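Local coordinates for 3-keto-5-aminohexanoate cleavage enzyme (Ralstonia eutropha, PDB 3C6C), which probably cleaves 3-keto-5-aminohexanoate or a related beta-keto acid, using a divalent metal ion held in a TIM-barrel fold, at residues Thr166-Leu169 and Arg170-Arg174. Residues are numbered along the deposited sequence; the frame is centred on the assembly and turned at random.
Sequences TRTL and RAMAR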
loop_
_atom_site.group_PDB
_atom_site.type_symbol
_atom_site.label_atom_id
_atom_site.label_comp_id
_atom_site.label_asym_id
_atom_site.label_seq_id
_atom_site.Cartn_x
_atom_site.Cartn_y
_atom_site.Cartn_z
ATOM N N THR A 166 4.154 -28.841 -8.712
ATOM C CA THR A 166 4.569 -27.983 -9.824
ATOM C C THR A 166 4.803 -28.859 -11.069
ATOM O O THR A 166 4.649 -28.431 -12.220
ATOM C CB THR A 166 5.810 -27.128 -9.464
ATOM O OG1 THR A 166 6.869 -27.981 -9.008
ATOM C CG2 THR A 166 5.453 -26.076 -8.363
ATOM N N ARG A 167 5.129 -30.117 -10.804
ATOM C CA ARG A 167 5.377 -31.099 -11.870
ATOM C C ARG A 167 4.076 -31.382 -12.626
ATOM O O ARG A 167 3.989 -31.361 -13.870
ATOM C CB ARG A 167 5.912 -32.396 -11.250
ATOM C CG ARG A 167 6.191 -33.514 -12.224
ATOM C CD ARG A 167 6.812 -34.726 -11.494
ATOM N NE ARG A 167 5.927 -35.231 -10.444
ATOM C CZ ARG A 167 6.336 -35.709 -9.273
ATOM N NH1 ARG A 167 7.628 -35.746 -8.985
ATOM N NH2 ARG A 167 5.447 -36.124 -8.377
ATOM N N THR A 168 3.056 -31.646 -11.838
ATOM C CA THR A 168 1.706 -31.857 -12.378
ATOM C C THR A 168 1.142 -30.621 -13.068
ATOM O O THR A 168 0.510 -30.717 -14.113
ATOM C CB THR A 168 0.755 -32.399 -11.306
ATOM O OG1 THR A 168 1.140 -33.756 -11.060
ATOM C CG2 THR A 168 -0.730 -32.349 -11.749
ATOM N N LEU A 169 1.404 -29.456 -12.489
ATOM C CA LEU A 169 0.905 -28.201 -13.056
ATOM C C LEU A 169 1.569 -27.908 -14.404
ATOM O O LEU A 169 0.926 -27.428 -15.366
ATOM C CB LEU A 169 1.108 -27.033 -12.077
ATOM C CG LEU A 169 0.218 -27.068 -10.825
ATOM C CD1 LEU A 169 0.655 -25.957 -9.855
ATOM C CD2 LEU A 169 -1.273 -26.986 -11.181
ATOM N N ARG A 170 2.861 -28.215 -14.481
ATOM C CA ARG A 170 3.583 -28.027 -15.737
ATOM C C ARG A 170 2.996 -28.931 -16.827
ATOM O O ARG A 170 2.828 -28.524 -17.976
ATOM C CB ARG A 170 5.090 -28.291 -15.579
ATOM C CG ARG A 170 5.791 -27.182 -14.882
ATOM C CD ARG A 170 7.201 -27.571 -14.543
ATOM N NE ARG A 170 7.981 -26.399 -14.162
ATOM C CZ ARG A 170 8.471 -26.189 -12.944
ATOM N NH1 ARG A 170 8.311 -27.104 -11.988
ATOM N NH2 ARG A 170 9.144 -25.079 -12.702
ATOM N N ALA A 171 2.691 -30.165 -16.447
ATOM C CA ALA A 171 2.165 -31.155 -17.407
ATOM C C ALA A 171 0.766 -30.756 -17.891
ATOM O O ALA A 171 0.444 -30.867 -19.096
ATOM C CB ALA A 171 2.160 -32.550 -16.807
HETATM N N MSE A 172 -0.029 -30.244 -16.956
HETATM C CA MSE A 172 -1.404 -29.767 -17.221
HETATM C C MSE A 172 -1.382 -28.603 -18.189
HETATM O O MSE A 172 -2.129 -28.544 -19.161
HETATM C CB MSE A 172 -2.081 -29.270 -15.935
HETATM C CG MSE A 172 -2.405 -30.349 -14.898
HETATM SE SE MSE A 172 -3.733 -31.620 -15.522
HETATM C CE MSE A 172 -5.329 -30.567 -15.247
ATOM N N ALA A 173 -0.505 -27.663 -17.881
ATOM C CA ALA A 173 -0.353 -26.450 -18.687
ATOM C C ALA A 173 -0.035 -26.855 -20.118
ATOM O O ALA A 173 -0.613 -26.340 -21.081
ATOM C CB ALA A 173 0.753 -25.523 -18.122
ATOM N N ARG A 174 0.893 -27.798 -20.237
ATOM C CA ARG A 174 1.296 -28.319 -21.562
ATOM C C ARG A 174 0.130 -28.982 -22.309
ATOM O O ARG A 174 -0.059 -28.751 -23.517
ATOM C CB ARG A 174 2.504 -29.262 -21.471
ATOM C CG ARG A 174 3.082 -29.550 -22.844
ATOM C CD ARG A 174 4.365 -30.382 -22.789
ATOM N NE ARG A 174 5.480 -29.742 -22.073
ATOM C CZ ARG A 174 6.412 -28.984 -22.650
ATOM N NH1 ARG A 174 6.365 -28.742 -23.958
ATOM N NH2 ARG A 174 7.389 -28.454 -21.922
#
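T166 and R170, one turn apart in the first turns of helix 166-179, run side by side and point the same way. R170 N donates to T166 O (2.9 Å), and the arginine side chain, extended from CG to NE, passes that same carbonyl, with R170 CG 3.2 Å from T166 O. Its guanidinium thus reaches back to the threonine, where R170 NH1 lies 3.4 Å from T166 OG1, set obliquely to the guanidinium. Both groups address E159 of the second subunit: R170 NH1 forms a salt bridge and T166 OG1 a hydrogen bond with its carboxylate. R170 NH2 meanwhile pairs with E202 of its own chain, so two carboxylates probably fix the rotation of the guanidinium. A long, branched cation suits this bridging place, while the short T166 packs on F195 and on W219 of the second subunit.

T166, T168, L169 and M172, a selenomethionine, are buried. M172 N donates to T168 O (2.9 Å). T168 turns CG2 anti to the backbone N, 4.1 Å from M172 CG, and sends OG1 to E117 of the second subunit (chi1 -72°). In the conformer given, the flexible M172 chain is bent and touches L146 and V129; branched L169 packs on L146 and F195. By contrast, R167 is exposed, its long chain carrying NH2 to E117 and P112 O of the second subunit. This is the amphipathic opening of an outer TIM-barrel helix, its apolar side on strand 143-147 and its polar N-terminal turn at a subunit interface.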